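Local coordinates for putative glycoside hydrolase (PDB 3HBZ), which is of unknown function but binds calcium and may play a role in carbohydrate metabolism, possibly as a glycoside hydrolase, at residues Leu13-Pro18 against Asn31-Phe36; Leu96-Asn101 against Leu336-Glu341; Met175-Gly180 against Gln224-Gly229. All coordinates share one frame; numbering follows the deposited sequence.

Contact 1 of 3, residues Leu13-Pro18 against Asn31-Phe36. With CAC (cacodylate ion), chain G.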
loop_
_atom_site.group_PDB
_atom_site.type_symbol
_atom_site.label_atom_id
_atom_site.label_comp_id
_atom_site.label_asym_id
_atom_site.label_seq_id
_atom_site.Cartn_x
_atom_site.Cartn_y
_atom_site.Cartn_z
ATOM N N LEU A 13 -7.581 6.545 -17.006
ATOM C CA LEU A 13 -7.266 7.651 -16.091
ATOM C C LEU A 13 -8.208 7.722 -14.925
ATOM O O LEU A 13 -7.890 8.338 -13.943
ATOM C CB LEU A 13 -7.265 8.986 -16.840
ATOM C CG LEU A 13 -6.234 9.100 -17.958
ATOM C CD1 LEU A 13 -6.514 10.397 -18.732
ATOM C CD2 LEU A 13 -4.799 9.064 -17.343
ATOM N N SER A 14 -9.386 7.112 -15.026
ATOM C CA SER A 14 -10.323 7.048 -13.888
ATOM C C SER A 14 -11.306 5.937 -14.083
ATOM O O SER A 14 -11.480 5.453 -15.196
ATOM C CB SER A 14 -11.100 8.384 -13.688
ATOM O OG SER A 14 -12.099 8.598 -14.706
ATOM N N CYS A 15 -11.972 5.576 -12.994
ATOM C CA CYS A 15 -12.971 4.494 -12.994
ATOM C C CYS A 15 -14.064 4.857 -12.056
ATOM O O CYS A 15 -13.778 5.310 -10.956
ATOM C CB CYS A 15 -12.337 3.212 -12.474
ATOM S SG CYS A 15 -13.390 1.794 -12.507
ATOM N N ARG A 16 -15.316 4.635 -12.455
ATOM C CA ARG A 16 -16.414 4.759 -11.535
ATOM C C ARG A 16 -17.519 3.786 -11.899
ATOM O O ARG A 16 -17.468 3.193 -12.980
ATOM C CB ARG A 16 -16.906 6.189 -11.477
ATOM C CG ARG A 16 -17.756 6.593 -12.611
ATOM C CD ARG A 16 -18.032 8.068 -12.537
ATOM N NE ARG A 16 -19.127 8.412 -13.434
ATOM C CZ ARG A 16 -20.423 8.398 -13.121
ATOM N NH1 ARG A 16 -20.846 8.073 -11.900
ATOM N NH2 ARG A 16 -21.303 8.725 -14.054
ATOM N N LEU A 17 -18.443 3.569 -10.950
ATOM C CA LEU A 17 -19.586 2.678 -11.124
ATOM C C LEU A 17 -20.881 3.481 -10.919
ATOM O O LEU A 17 -21.318 3.717 -9.789
ATOM C CB LEU A 17 -19.550 1.543 -10.124
ATOM C CG LEU A 17 -18.522 0.425 -10.199
ATOM C CD1 LEU A 17 -18.720 -0.484 -8.954
ATOM C CD2 LEU A 17 -18.668 -0.357 -11.493
ATOM N N PRO A 18 -21.491 3.928 -12.012
ATOM C CA PRO A 18 -22.718 4.728 -11.904
ATOM C C PRO A 18 -23.783 3.982 -11.088
ATOM O O PRO A 18 -23.979 2.798 -11.280
ATOM C CB PRO A 18 -23.167 4.886 -13.373
ATOM C CG PRO A 18 -21.960 4.714 -14.190
ATOM C CD PRO A 18 -21.038 3.772 -13.408
ATOM N N ASN A 31 -1.276 -1.332 -14.732
ATOM C CA ASN A 31 -2.008 -2.363 -15.469
ATOM C C ASN A 31 -3.164 -3.004 -14.666
ATOM O O ASN A 31 -3.629 -4.084 -15.022
ATOM C CB ASN A 31 -1.050 -3.491 -15.957
ATOM C CG ASN A 31 0.036 -2.994 -16.939
ATOM O OD1 ASN A 31 1.112 -2.538 -16.512
ATOM N ND2 ASN A 31 -0.213 -3.163 -18.270
ATOM N N SER A 32 -3.593 -2.368 -13.582
ATOM C CA SER A 32 -4.644 -2.918 -12.746
ATOM C C SER A 32 -5.468 -1.827 -12.120
ATOM O O SER A 32 -4.990 -0.686 -11.876
ATOM C CB SER A 32 -4.088 -3.847 -11.653
ATOM O OG SER A 32 -3.425 -3.121 -10.624
ATOM N N ILE A 33 -6.725 -2.177 -11.911
ATOM C CA ILE A 33 -7.669 -1.372 -11.129
ATOM C C ILE A 33 -8.338 -2.260 -10.072
ATOM O O ILE A 33 -8.760 -3.356 -10.392
ATOM C CB ILE A 33 -8.736 -0.777 -11.996
ATOM C CG1 ILE A 33 -8.093 -0.035 -13.185
ATOM C CG2 ILE A 33 -9.648 0.188 -11.139
ATOM C CD1 ILE A 33 -9.005 0.808 -14.017
ATOM N N ASN A 34 -8.378 -1.793 -8.815
ATOM C CA ASN A 34 -9.136 -2.433 -7.733
ATOM C C ASN A 34 -10.250 -1.469 -7.339
ATOM O O ASN A 34 -9.995 -0.321 -6.958
ATOM C CB ASN A 34 -8.255 -2.772 -6.507
ATOM C CG ASN A 34 -7.416 -4.075 -6.692
ATOM O OD1 ASN A 34 -6.549 -4.139 -7.533
ATOM N ND2 ASN A 34 -7.718 -5.095 -5.921
ATOM N N ILE A 35 -11.477 -1.942 -7.472
ATOM C CA ILE A 35 -12.692 -1.194 -7.183
ATOM C C ILE A 35 -13.265 -1.783 -5.884
ATOM O O ILE A 35 -13.339 -2.987 -5.743
ATOM C CB ILE A 35 -13.721 -1.421 -8.310
ATOM C CG1 ILE A 35 -13.153 -0.881 -9.645
ATOM C CG2 ILE A 35 -15.070 -0.746 -7.973
ATOM C CD1 ILE A 35 -13.953 -1.230 -10.911
ATOM N N PHE A 36 -13.639 -0.940 -4.932
ATOM C CA PHE A 36 -14.149 -1.411 -3.639
ATOM C C PHE A 36 -15.635 -1.069 -3.438
ATOM O O PHE A 36 -16.035 0.104 -3.517
ATOM C CB PHE A 36 -13.336 -0.801 -2.474
ATOM C CG PHE A 36 -11.864 -1.174 -2.487
ATOM C CD1 PHE A 36 -10.984 -0.508 -3.327
ATOM C CD2 PHE A 36 -11.376 -2.171 -1.672
ATOM C CE1 PHE A 36 -9.656 -0.814 -3.329
ATOM C CE2 PHE A 36 -10.012 -2.487 -1.673
ATOM C CZ PHE A 36 -9.174 -1.833 -2.526
HETATM AS AS CAC G . 1.711 -2.850 -12.388
HETATM O O1 CAC G . -0.004 -2.748 -12.640
HETATM O O2 CAC G . 2.111 -1.214 -11.872
HETATM C C1 CAC G . 1.969 -3.963 -10.800
HETATM C C2 CAC G . 2.797 -3.389 -13.956
#
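C15 and L17 meet I33 and I35 through sulfur and aliphatic carbons, none of them part of a flat group; beside them, the guanidinium of R16 carries P18 CG on one face, 3.9 Å above its plane and displaced toward the rim. R16 starts out away from 31-36, and its guanidinium takes no part in the contact.

The closest approach is that of C15 SG to I35 CD1, 3.5 Å, with I35 CG1 a little farther from the sulfur at 3.9 Å. The thiol reaches that branch because SG stands opposite the backbone N (chi1 -176°). L17 CD1 lies 3.8 Å from I35 CG2, so each branch of I35 serves one partner: CG1-CD1 meets C15 and CG2 meets L17. C15 CB adds a looser touch on I33 CG2 at 4.3 Å. All four residues are buried, with F50 beside C15 and M22 and V89 round I35.

Away from this apolar patch, a cacodylate ion, probably from the crystallisation liquor, accepts from N31 N at its O1 (2.8 Å).

Strand 12-16 pairs with 49-52, with a classic beta bulge where L13 and S14 face T51, whereas strand 32-36 pairs with 84-92. These separate pairings, and a contact made through side chains without a backbone bond between the segments, are consistent with two layers packed face to face, as in a beta sandwich.

Contact 2 of 3, residues Leu96-Asn101 against Leu336-Glu341. With NA (sodium ion), chain D; CA (calcium ion), chain B; ACT (acetate ion), chain H.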
loop_
_atom_site.group_PDB
_atom_site.type_symbol
_atom_site.label_atom_id
_atom_site.label_comp_id
_atom_site.label_asym_id
_atom_site.label_seq_id
_atom_site.Cartn_x
_atom_site.Cartn_y
_atom_site.Cartn_z
ATOM N N LEU A 96 -12.262 -5.856 5.115
ATOM C CA LEU A 96 -10.799 -5.885 5.132
ATOM C C LEU A 96 -10.284 -7.212 5.722
ATOM O O LEU A 96 -10.816 -7.691 6.707
ATOM C CB LEU A 96 -10.305 -4.710 5.981
ATOM C CG LEU A 96 -8.934 -4.157 5.698
ATOM C CD1 LEU A 96 -8.773 -3.768 4.201
ATOM C CD2 LEU A 96 -8.639 -2.962 6.639
ATOM N N ALA A 97 -9.238 -7.774 5.143
ATOM C CA ALA A 97 -8.605 -8.993 5.676
ATOM C C ALA A 97 -7.886 -8.601 6.966
ATOM O O ALA A 97 -7.418 -7.469 7.074
ATOM C CB ALA A 97 -7.562 -9.529 4.650
ATOM N N THR A 98 -7.783 -9.532 7.917
ATOM C CA THR A 98 -7.168 -9.251 9.236
ATOM C C THR A 98 -6.122 -10.279 9.714
ATOM O O THR A 98 -5.588 -10.137 10.816
ATOM C CB THR A 98 -8.238 -9.121 10.349
ATOM O OG1 THR A 98 -8.853 -10.398 10.606
ATOM C CG2 THR A 98 -9.292 -8.069 9.970
ATOM N N ILE A 99 -5.838 -11.287 8.890
ATOM C CA ILE A 99 -4.889 -12.352 9.238
ATOM C C ILE A 99 -3.848 -12.398 8.137
ATOM O O ILE A 99 -4.190 -12.658 6.992
ATOM C CB ILE A 99 -5.587 -13.735 9.369
ATOM C CG1 ILE A 99 -6.711 -13.700 10.412
ATOM C CG2 ILE A 99 -4.571 -14.863 9.673
ATOM C CD1 ILE A 99 -6.274 -13.801 11.830
ATOM N N TYR A 100 -2.581 -12.170 8.478
ATOM C CA TYR A 100 -1.537 -11.956 7.470
ATOM C C TYR A 100 -0.381 -12.916 7.662
ATOM O O TYR A 100 0.379 -12.786 8.611
ATOM C CB TYR A 100 -1.008 -10.530 7.577
ATOM C CG TYR A 100 -2.095 -9.492 7.761
ATOM C CD1 TYR A 100 -3.123 -9.375 6.847
ATOM C CD2 TYR A 100 -2.086 -8.638 8.852
ATOM C CE1 TYR A 100 -4.121 -8.433 7.006
ATOM C CE2 TYR A 100 -3.084 -7.699 9.036
ATOM C CZ TYR A 100 -4.089 -7.579 8.110
ATOM O OH TYR A 100 -5.068 -6.612 8.291
ATOM N N ASN A 101 -0.238 -13.866 6.747
ATOM C CA ASN A 101 0.835 -14.855 6.824
ATOM C C ASN A 101 1.944 -14.642 5.770
ATOM O O ASN A 101 2.955 -15.339 5.750
ATOM C CB ASN A 101 0.218 -16.256 6.719
ATOM C CG ASN A 101 -0.436 -16.705 8.038
ATOM O OD1 ASN A 101 0.229 -16.853 9.042
ATOM N ND2 ASN A 101 -1.729 -16.928 8.019
ATOM N N LEU A 336 -4.679 -8.316 12.769
ATOM C CA LEU A 336 -5.476 -7.179 13.258
ATOM C C LEU A 336 -6.651 -7.711 14.099
ATOM O O LEU A 336 -7.618 -8.285 13.569
ATOM C CB LEU A 336 -5.969 -6.354 12.059
ATOM C CG LEU A 336 -6.787 -5.119 12.421
ATOM C CD1 LEU A 336 -6.005 -4.181 13.350
ATOM C CD2 LEU A 336 -7.270 -4.427 11.094
ATOM N N ILE A 337 -6.555 -7.554 15.419
ATOM C CA ILE A 337 -7.567 -8.074 16.348
ATOM C C ILE A 337 -8.557 -6.944 16.628
ATOM O O ILE A 337 -8.154 -5.808 16.902
ATOM C CB ILE A 337 -6.916 -8.571 17.689
ATOM C CG1 ILE A 337 -5.861 -9.672 17.390
ATOM C CG2 ILE A 337 -7.993 -9.108 18.709
ATOM C CD1 ILE A 337 -4.859 -9.934 18.537
ATOM N N TYR A 338 -9.836 -7.269 16.528
ATOM C CA TYR A 338 -10.920 -6.327 16.764
ATOM C C TYR A 338 -11.993 -6.874 17.733
ATOM O O TYR A 338 -12.106 -8.091 17.983
ATOM C CB TYR A 338 -11.568 -5.932 15.442
ATOM C CG TYR A 338 -12.131 -7.059 14.618
ATOM C CD1 TYR A 338 -13.430 -7.504 14.821
ATOM C CD2 TYR A 338 -11.363 -7.678 13.629
ATOM C CE1 TYR A 338 -13.972 -8.541 14.061
ATOM C CE2 TYR A 338 -11.901 -8.710 12.846
ATOM C CZ TYR A 338 -13.208 -9.126 13.075
ATOM O OH TYR A 338 -13.753 -10.132 12.344
ATOM N N ARG A 339 -12.762 -5.958 18.300
ATOM C CA ARG A 339 -13.740 -6.341 19.329
ATOM C C ARG A 339 -14.892 -7.134 18.716
ATOM O O ARG A 339 -15.384 -6.734 17.655
ATOM C CB ARG A 339 -14.291 -5.118 20.010
ATOM C CG ARG A 339 -15.278 -5.480 21.159
ATOM C CD ARG A 339 -15.624 -4.264 21.975
ATOM N NE ARG A 339 -14.366 -3.759 22.500
ATOM C CZ ARG A 339 -14.042 -2.479 22.615
ATOM N NH1 ARG A 339 -14.903 -1.526 22.236
ATOM N NH2 ARG A 339 -12.832 -2.159 23.104
ATOM N N SER A 340 -15.333 -8.227 19.376
ATOM C CA SER A 340 -16.504 -9.004 18.876
ATOM C C SER A 340 -17.802 -8.212 19.068
ATOM O O SER A 340 -17.984 -7.587 20.110
ATOM C CB SER A 340 -16.620 -10.425 19.498
ATOM O OG SER A 340 -16.331 -10.452 20.892
ATOM N N GLU A 341 -18.675 -8.247 18.050
ATOM C CA GLU A 341 -19.904 -7.423 17.969
ATOM C C GLU A 341 -21.227 -8.198 18.184
ATOM O O GLU A 341 -21.297 -9.157 18.956
ATOM C CB GLU A 341 -19.950 -6.710 16.603
ATOM C CG GLU A 341 -19.331 -5.307 16.600
ATOM C CD GLU A 341 -18.852 -4.874 15.224
ATOM O OE1 GLU A 341 -17.878 -5.473 14.737
ATOM O OE2 GLU A 341 -19.425 -3.919 14.646
HETATM NA NA NA D . -5.150 -13.447 4.959
HETATM CA CA CA B . 4.373 -16.856 6.930
HETATM C C ACT H . -14.064 -4.766 7.497
HETATM O O ACT H . -14.859 -4.146 8.114
HETATM O OXT ACT H . -13.959 -4.166 6.378
HETATM C CH3 ACT H . -13.324 -6.018 8.085
HETATM O O HOH W 1 2.790 -17.709 8.476
HETATM O O HOH W 2 -2.452 -14.179 4.871
HETATM O O HOH W 3 -4.761 -14.650 2.723
HETATM O O HOH W 4 -5.560 -15.893 6.188
HETATM O O HOH W 5 -7.080 -13.182 4.007
#
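L336 and T98 carry most of this contact, and their backbones are tied directly: L336 N donates to T98 O at 2.8 Å, with an N-H...O angle of 151° and the donor tilted 17° from the carbonyl plane. T98 CB sits 3.4 Å from L336 O and 4.0 Å from L336 CB. From the same threonine, CG2 reaches Y338 CE2 at 3.9 Å, the two side chains crossing at about a right angle. Together with the backbone pairing of Y100 and V334, this sets the short strand 99-100 antiparallel against the C-terminal end of strand 328-338.

Y100 runs alongside L336 in the same direction, its OH 3.9 Å from L336 CB. That hydroxyl donates back to A97 O at 2.8 Å, and the ring meets W126 edge-to-face. Replacing Y100 by an alanine would probably leave the A97 carbonyl without this donor and open a gap beside L336 and W126.

The strand and the residue after it present backbone carbonyls to metals. I99 O coordinates the sodium ion at 2.4 Å, with E116 as a further ligand. N101 O coordinates the calcium ion at 2.4 Å, in a site completed by E103, T155, K157, D332 and a water. The same water donates to N101 OD1.

Contact 3 of 3, residues Met175-Gly180 against Gln224-Gly229; sequences MPIAAG and QFTEGG
The backbones come nearest where P176 CA lies 5.6 Å from G229 CA, at the tip of a tight hairpin whose corner residues G228 and G229 both have positive phi, 55° and 87°, fitting a type I' turn.

The proline ring lies against this turn. Its CG atom rests 3.5 Å from G229 N and 3.6 Å from G228 C, so the pyrrolidine packs on the peptide link that joins the two glycines rather than on any side chain. P176 CB follows more loosely, 4.2 Å from G229 CA. Glycine at the second corner position suits the geometry: at these backbone angles a beta carbon on G229 would be jammed against the carbonyl oxygen of G228.

The second touch is between I177 and T226, whose side chains run antiparallel past one another. I177 CG2 is 4.1 Å from T226 OG1, an ordinary van der Waals approach. The torsion that places CG1 between the backbone N and the carbonyl carbon (chi1 64°) leaves CG2 as the branch facing the threonine. T226 OG1 has its polar partner elsewhere, in a hydrogen bond to G323 O. On the hairpin itself, E227 CG lies in plane at the edge of the F225 ring, and Q224 NE2 donates to F225 O at 2.8 Å.

Buried area is modest and much of the contact is at the surface. Strand 225-227 turns into strand 230-231 to make the hairpin, whereas I177 starts strand 177-183, just after helix 167-172; that strand runs antiparallel to both 158-165 and 306-313. The hairpin tip therefore leans on the start of strand 177-183, which is not paired with the hairpin's own two strands, while the T226 backbone is tied to G323.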
loop_
_atom_site.group_PDB
_atom_site.type_symbol
_atom_site.label_atom_id
_atom_site.label_comp_id
_atom_site.label_asym_id
_atom_site.label_seq_id
_atom_site.Cartn_x
_atom_site.Cartn_y
_atom_site.Cartn_z
HETATM N N MSE A 175 16.890 12.182 -2.294
HETATM C CA MSE A 175 16.292 10.968 -1.742
HETATM C C MSE A 175 17.312 9.803 -1.719
HETATM O O MSE A 175 17.164 8.849 -2.453
HETATM C CB MSE A 175 15.077 10.633 -2.606
HETATM C CG MSE A 175 13.995 11.718 -2.585
HETATM SE SE MSE A 175 12.528 11.333 -3.815
HETATM C CE MSE A 175 11.965 9.608 -3.062
ATOM N N PRO A 176 18.349 9.890 -0.866
ATOM C CA PRO A 176 19.514 8.975 -0.980
ATOM C C PRO A 176 19.310 7.538 -0.504
ATOM O O PRO A 176 20.096 6.663 -0.872
ATOM C CB PRO A 176 20.603 9.670 -0.164
ATOM C CG PRO A 176 19.811 10.552 0.859
ATOM C CD PRO A 176 18.509 10.900 0.197
ATOM N N ILE A 177 18.244 7.263 0.221
ATOM C CA ILE A 177 17.945 5.906 0.673
ATOM C C ILE A 177 16.454 5.658 0.536
ATOM O O ILE A 177 15.678 6.607 0.363
ATOM C CB ILE A 177 18.371 5.659 2.142
ATOM C CG1 ILE A 177 17.564 6.545 3.081
ATOM C CG2 ILE A 177 19.952 5.834 2.355
ATOM C CD1 ILE A 177 17.756 6.209 4.605
ATOM N N ALA A 178 16.068 4.380 0.556
ATOM C CA ALA A 178 14.687 3.961 0.468
ATOM C C ALA A 178 14.408 2.906 1.537
ATOM O O ALA A 178 14.943 1.788 1.479
ATOM C CB ALA A 178 14.409 3.339 -0.970
ATOM N N ALA A 179 13.577 3.238 2.506
ATOM C CA ALA A 179 13.200 2.285 3.511
ATOM C C ALA A 179 12.343 1.216 2.904
ATOM O O ALA A 179 11.565 1.494 2.021
ATOM C CB ALA A 179 12.396 2.964 4.692
ATOM N N GLY A 180 12.455 -0.008 3.392
ATOM C CA GLY A 180 11.485 -1.030 3.009
ATOM C C GLY A 180 10.217 -0.770 3.801
ATOM O O GLY A 180 10.245 -0.662 5.048
ATOM N N GLN A 224 25.783 1.644 9.244
ATOM C CA GLN A 224 26.092 3.059 9.219
ATOM C C GLN A 224 24.834 3.871 9.013
ATOM O O GLN A 224 24.217 3.853 7.948
ATOM C CB GLN A 224 27.104 3.333 8.089
ATOM C CG GLN A 224 27.535 4.794 7.941
ATOM C CD GLN A 224 28.124 5.376 9.226
ATOM O OE1 GLN A 224 29.217 4.986 9.664
ATOM N NE2 GLN A 224 27.398 6.321 9.835
ATOM N N PHE A 225 24.406 4.535 10.063
ATOM C CA PHE A 225 23.285 5.414 9.995
ATOM C C PHE A 225 23.664 6.667 9.213
ATOM O O PHE A 225 24.747 7.239 9.443
ATOM C CB PHE A 225 22.862 5.812 11.406
ATOM C CG PHE A 225 21.492 6.412 11.469
ATOM C CD1 PHE A 225 21.296 7.778 11.277
ATOM C CD2 PHE A 225 20.402 5.619 11.788
ATOM C CE1 PHE A 225 20.006 8.332 11.346
ATOM C CE2 PHE A 225 19.123 6.154 11.864
ATOM C CZ PHE A 225 18.924 7.524 11.652
ATOM N N THR A 226 22.785 7.079 8.296
ATOM C CA THR A 226 22.971 8.317 7.557
ATOM C C THR A 226 21.742 9.240 7.689
ATOM O O THR A 226 20.615 8.790 7.848
ATOM C CB THR A 226 23.331 8.090 6.051
ATOM O OG1 THR A 226 22.337 7.293 5.398
ATOM C CG2 THR A 226 24.714 7.388 5.873
ATOM N N GLU A 227 21.991 10.535 7.601
ATOM C CA GLU A 227 20.967 11.557 7.619
ATOM C C GLU A 227 21.105 12.350 6.337
ATOM O O GLU A 227 22.113 13.041 6.118
ATOM C CB GLU A 227 21.155 12.446 8.865
ATOM C CG GLU A 227 20.458 11.871 10.046
ATOM C CD GLU A 227 20.622 12.658 11.335
ATOM O OE1 GLU A 227 21.401 13.648 11.366
ATOM O OE2 GLU A 227 19.982 12.246 12.325
ATOM N N GLY A 228 20.137 12.184 5.439
ATOM C CA GLY A 228 20.201 12.832 4.131
ATOM C C GLY A 228 21.473 12.500 3.394
ATOM O O GLY A 228 22.069 13.361 2.742
ATOM N N GLY A 229 21.929 11.263 3.516
ATOM C CA GLY A 229 23.182 10.874 2.863
ATOM C C GLY A 229 24.470 11.111 3.638
ATOM O O GLY A 229 25.509 10.580 3.263
#

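From the N terminus, contact 1 closes first: residues 13-18 and 31-36 shut a short loop of twelve residues and bring two sheets of the N-terminal region together. The chain then opens contact 2 at 96-101, which waits until 336-341 to close, enclosing most of the remaining protein. Contact 3 is nested within that span, joining 175-180 to 224-229. Contact 1 stands in series with the others, and none cross. Contacts 1 and 3 lie on opposite sides of the chain's centre, 35 Å between centres. Contact 2 binds the start of the larger region to its last strand, while contact 3 sets the turn of a surface hairpin against the start of strand 177-183; their nearest atoms are about 15 Å apart.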